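Long-range contacts in lyase/mutase (PDB 4LSB), which is a lyase/mutase-type enzyme built on the TIM-barrel fold and holds a magnesium ion: residues Ala163-Asn167 against Arg181-Tyr185; Ile204-Thr208 against Leu231-Val236. One frame throughout, in Å; residues are numbered along the deposited sequence.

How the contacts relate
Contacts 1 and 2 follow each other along the chain, the first closing before the second opens, and their centres lie about 16 Å apart. Contact 1 packs the end of strand 160-164 and the loop after it against helix 175-187; contact 2 sets helix 201-211 beside the end of helix 228-233. Together they involve three successive helices of the barrel's outer layer, around the neighbouring parallel strands 160-164, 192-194 and 215-218. They meet directly where L182 CD1 packs on V207 CG1 at 3.8 Å. Contact 1 thus ties a helix to the barrel wall, and contact 2 carries the packing on between helices, nearer the surface.

Contact 1 of 2, residues Ala163-Asn167 against Arg181-Tyr185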
loop_
_atom_site.group_PDB
_atom_site.type_symbol
_atom_site.label_atom_id
_atom_site.label_comp_id
_atom_site.label_asym_id
_atom_site.label_seq_id
_atom_site.Cartn_x
_atom_site.Cartn_y
_atom_site.Cartn_z
ATOM N N ALA B 163 2.278 23.410 13.837
ATOM C CA ALA B 163 3.386 23.275 14.729
ATOM C C ALA B 163 3.049 22.160 15.725
ATOM O O ALA B 163 1.964 22.173 16.336
ATOM C CB ALA B 163 3.631 24.587 15.472
ATOM N N ARG B 164 3.926 21.160 15.776
ATOM C CA ARG B 164 3.796 20.005 16.680
ATOM C C ARG B 164 4.693 20.074 17.916
ATOM O O ARG B 164 5.893 20.396 17.858
ATOM C CB ARG B 164 4.092 18.704 15.924
ATOM C CG ARG B 164 2.913 18.186 15.108
ATOM C CD ARG B 164 3.200 16.979 14.237
ATOM N NE ARG B 164 3.657 15.837 15.016
ATOM C CZ ARG B 164 3.672 14.596 14.578
ATOM N NH1 ARG B 164 3.222 14.274 13.379
ATOM N NH2 ARG B 164 4.135 13.656 15.361
ATOM N N CYS B 165 4.102 19.747 19.044
ATOM C CA CYS B 165 4.845 19.538 20.289
ATOM C C CYS B 165 4.768 18.055 20.652
ATOM O O CYS B 165 3.669 17.485 20.838
ATOM C CB CYS B 165 4.331 20.407 21.424
ATOM S SG CYS B 165 5.147 19.971 22.978
ATOM N N GLU B 166 5.937 17.429 20.737
ATOM C CA GLU B 166 6.005 15.988 20.798
ATOM C C GLU B 166 6.171 15.433 22.216
ATOM O O GLU B 166 6.410 14.249 22.382
ATOM C CB GLU B 166 7.133 15.489 19.903
ATOM C CG GLU B 166 7.004 15.937 18.478
ATOM C CD GLU B 166 5.794 15.343 17.778
ATOM O OE1 GLU B 166 5.794 14.113 17.550
ATOM O OE2 GLU B 166 4.847 16.090 17.439
ATOM N N ASN B 167 6.039 16.307 23.199
ATOM C CA ASN B 167 6.235 15.976 24.608
ATOM C C ASN B 167 5.660 14.651 25.037
ATOM O O ASN B 167 6.372 13.827 25.647
ATOM C CB ASN B 167 5.643 17.054 25.482
ATOM C CG ASN B 167 6.619 18.163 25.799
ATOM O OD1 ASN B 167 7.810 18.063 25.525
ATOM N ND2 ASN B 167 6.114 19.224 26.379
ATOM N N ARG B 181 4.370 25.586 25.043
ATOM C CA ARG B 181 5.032 25.457 23.717
ATOM C C ARG B 181 4.063 25.795 22.578
ATOM O O ARG B 181 4.377 26.575 21.644
ATOM C CB ARG B 181 5.563 24.043 23.565
ATOM C CG ARG B 181 6.847 23.796 24.377
ATOM C CD ARG B 181 7.323 22.352 24.245
ATOM N NE ARG B 181 8.620 22.208 24.917
ATOM C CZ ARG B 181 9.803 22.526 24.396
ATOM N NH1 ARG B 181 9.910 22.980 23.154
ATOM N NH2 ARG B 181 10.901 22.364 25.121
ATOM N N LEU B 182 2.862 25.223 22.643
ATOM C CA LEU B 182 1.897 25.419 21.559
ATOM C C LEU B 182 1.518 26.855 21.466
ATOM O O LEU B 182 1.367 27.386 20.386
ATOM C CB LEU B 182 0.626 24.581 21.691
ATOM C CG LEU B 182 0.801 23.080 21.583
ATOM C CD1 LEU B 182 -0.559 22.405 21.748
ATOM C CD2 LEU B 182 1.404 22.683 20.253
ATOM N N VAL B 183 1.324 27.485 22.615
ATOM C CA VAL B 183 1.026 28.916 22.637
ATOM C C VAL B 183 2.211 29.744 22.045
ATOM O O VAL B 183 2.025 30.718 21.328
ATOM C CB VAL B 183 0.746 29.363 24.093
ATOM C CG1 VAL B 183 0.766 30.882 24.200
ATOM C CG2 VAL B 183 -0.578 28.797 24.557
ATOM N N ALA B 184 3.416 29.309 22.329
ATOM C CA ALA B 184 4.591 30.024 21.833
ATOM C C ALA B 184 4.732 29.855 20.304
ATOM O O ALA B 184 5.131 30.790 19.601
ATOM C CB ALA B 184 5.832 29.548 22.532
ATOM N N TYR B 185 4.421 28.662 19.831
ATOM C CA TYR B 185 4.397 28.375 18.406
ATOM C C TYR B 185 3.289 29.185 17.693
ATOM O O TYR B 185 3.520 29.713 16.618
ATOM C CB TYR B 185 4.232 26.862 18.165
ATOM C CG TYR B 185 5.249 25.938 18.841
ATOM C CD1 TYR B 185 6.477 26.428 19.340
ATOM C CD2 TYR B 185 5.006 24.571 18.971
ATOM C CE1 TYR B 185 7.415 25.583 19.954
ATOM C CE2 TYR B 185 5.936 23.731 19.554
ATOM C CZ TYR B 185 7.156 24.245 20.047
ATOM O OH TYR B 185 8.066 23.425 20.678
#
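A163 and Y185 meet closely, the methyl of A163 touching Y185 CB at 3.6 Å and lying near CG and CD2 as well, at the CB end of the ring. The ring's CE2 corner reaches the carbonyl O of R164 at 3.7 Å and, a little farther on, C165 CB; all three strand-side atoms approach the ring obliquely. On one face of the ring, R181 O sits 3.0 Å above the plane near the rim. C165 points its sulfur along the helix: with SG anti to the backbone N (chi1 173°), it rests on R181 CD at 3.5 Å, while C165 CB takes the CD2 methyl of L182 at 3.9 Å. L182 reaches the strand with that one branch, which also approaches A163 O.

Beyond the sulfur, the extended R181 chain runs past the N167 amide, the two side chains crossing at about a right angle with their planes 85° apart. Its guanidinium then turns NH1 to Y185 OH, 3.1 Å away and in the guanidinium plane. All three polar ends have their strongest partners outside the two segments. D126 OD2 also bonds to Y185 OH, and with R181 NH1 holds the end of the ring; D177 OD2 takes both R181 NE, in a salt bridge, and N167 ND2, which T178 holds too, so one carboxylate oxygen positions the two crossing side chains. On the other side of the strand, R164 grips the E166 carboxylate side-on through NE and NH2, its side chain about 6 Å from the magnesium ion. Strand 160-164 and helix 175-187, leading on to strand 192-194, form a beta-alpha-beta unit of the TIM barrel.

Contact 2 of 2, residues Ile204-Thr208 against Leu231-Val236; sequences IAAVT and LAALGV
T208 OG1 donates a hydrogen bond to the backbone O of L234, 2.6 Å away and in the carbonyl plane. The torsion behind it is the position between backbone N and carbonyl carbon (chi1 65°), which turns the hydroxyl to L234 and directs CG2 to the backbone of G235 and the side chain of V236. I204, one turn earlier, sends its two branches to different places. CG2 presses on V236 CG2 at 3.5 Å, tighter than usual for two methyls, and also nears L234 CB; the other branch extends so that CD1 meets L231 CD2 at 3.9 Å. L234 crosses I204 at about a right angle and sends its CD2 methyl to A205 CB, 4.0 Å away.

Helix 228-233 ends here in a Schellman motif. G235 has a positive phi of 91°, and the bonds V236 N to L231 O and G235 N to A232 O draw the chain back over the last turn. At these angles a beta carbon would be jammed against the preceding carbonyl O and would also clash with T208 OG1. I204, L231 and V236 form an apolar cluster over V217 on the inner side, with the hydrogen bond toward the more exposed side. There the T208 hydroxyl supplies a donor to a carbonyl just past the helix, where no further helical N-H follows; this one directional bond couples the two helices, and methyl packing does the rest.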
loop_
_atom_site.group_PDB
_atom_site.type_symbol
_atom_site.label_atom_id
_atom_site.label_comp_id
_atom_site.label_asym_id
_atom_site.label_seq_id
_atom_site.Cartn_x
_atom_site.Cartn_y
_atom_site.Cartn_z
ATOM N N ILE B 204 -7.565 17.848 26.479
ATOM C CA ILE B 204 -7.820 18.446 25.151
ATOM C C ILE B 204 -8.582 19.775 25.227
ATOM O O ILE B 204 -8.235 20.765 24.568
ATOM C CB ILE B 204 -8.614 17.457 24.251
ATOM C CG1 ILE B 204 -7.768 16.273 23.845
ATOM C CG2 ILE B 204 -9.122 18.140 22.997
ATOM C CD1 ILE B 204 -8.555 15.135 23.279
ATOM N N ALA B 205 -9.648 19.822 26.011
ATOM C CA ALA B 205 -10.403 21.069 26.129
ATOM C C ALA B 205 -9.563 22.220 26.684
ATOM O O ALA B 205 -9.746 23.364 26.331
ATOM C CB ALA B 205 -11.620 20.867 26.975
ATOM N N ALA B 206 -8.651 21.909 27.588
ATOM C CA ALA B 206 -7.726 22.909 28.141
ATOM C C ALA B 206 -6.738 23.403 27.092
ATOM O O ALA B 206 -6.360 24.560 27.102
ATOM C CB ALA B 206 -6.960 22.327 29.303
ATOM N N VAL B 207 -6.250 22.492 26.284
ATOM C CA VAL B 207 -5.425 22.883 25.106
ATOM C C VAL B 207 -6.178 23.842 24.173
ATOM O O VAL B 207 -5.654 24.891 23.851
ATOM C CB VAL B 207 -4.933 21.672 24.282
ATOM C CG1 VAL B 207 -4.131 22.145 23.098
ATOM C CG2 VAL B 207 -4.021 20.847 25.150
ATOM N N THR B 208 -7.382 23.488 23.761
ATOM C CA THR B 208 -8.076 24.315 22.767
ATOM C C THR B 208 -8.436 25.683 23.366
ATOM O O THR B 208 -8.381 26.721 22.678
ATOM C CB THR B 208 -9.345 23.611 22.241
ATOM O OG1 THR B 208 -10.309 23.453 23.296
ATOM C CG2 THR B 208 -9.027 22.201 21.710
ATOM N N LEU B 231 -15.020 15.570 19.897
ATOM C CA LEU B 231 -13.849 16.456 19.749
ATOM C C LEU B 231 -14.265 17.873 19.390
ATOM O O LEU B 231 -13.709 18.830 19.951
ATOM C CB LEU B 231 -12.805 15.859 18.765
ATOM C CG LEU B 231 -12.172 14.567 19.319
ATOM C CD1 LEU B 231 -11.609 13.674 18.250
ATOM C CD2 LEU B 231 -11.089 14.923 20.267
ATOM N N ALA B 232 -15.269 18.023 18.531
ATOM C CA ALA B 232 -15.772 19.341 18.216
ATOM C C ALA B 232 -16.286 20.062 19.496
ATOM O O ALA B 232 -16.045 21.252 19.686
ATOM C CB ALA B 232 -16.872 19.241 17.144
ATOM N N ALA B 233 -16.945 19.326 20.382
ATOM C CA ALA B 233 -17.489 19.887 21.626
ATOM C C ALA B 233 -16.377 20.310 22.600
ATOM O O ALA B 233 -16.581 21.185 23.447
ATOM C CB ALA B 233 -18.397 18.872 22.290
ATOM N N LEU B 234 -15.207 19.662 22.481
ATOM C CA LEU B 234 -14.006 20.050 23.226
ATOM C C LEU B 234 -13.231 21.209 22.528
ATOM O O LEU B 234 -12.190 21.660 22.997
ATOM C CB LEU B 234 -13.128 18.824 23.410
ATOM C CG LEU B 234 -13.784 17.657 24.123
ATOM C CD1 LEU B 234 -12.953 16.395 23.985
ATOM C CD2 LEU B 234 -13.985 17.988 25.595
ATOM N N GLY B 235 -13.730 21.678 21.397
ATOM C CA GLY B 235 -13.159 22.838 20.738
ATOM C C GLY B 235 -12.081 22.537 19.715
ATOM O O GLY B 235 -11.434 23.456 19.200
ATOM N N VAL B 236 -11.910 21.257 19.409
ATOM C CA VAL B 236 -10.998 20.810 18.384
ATOM C C VAL B 236 -11.488 21.212 17.018
ATOM O O VAL B 236 -12.699 21.191 16.739
ATOM C CB VAL B 236 -10.828 19.273 18.440
ATOM C CG1 VAL B 236 -9.845 18.785 17.382
ATOM C CG2 VAL B 236 -10.281 18.882 19.807
#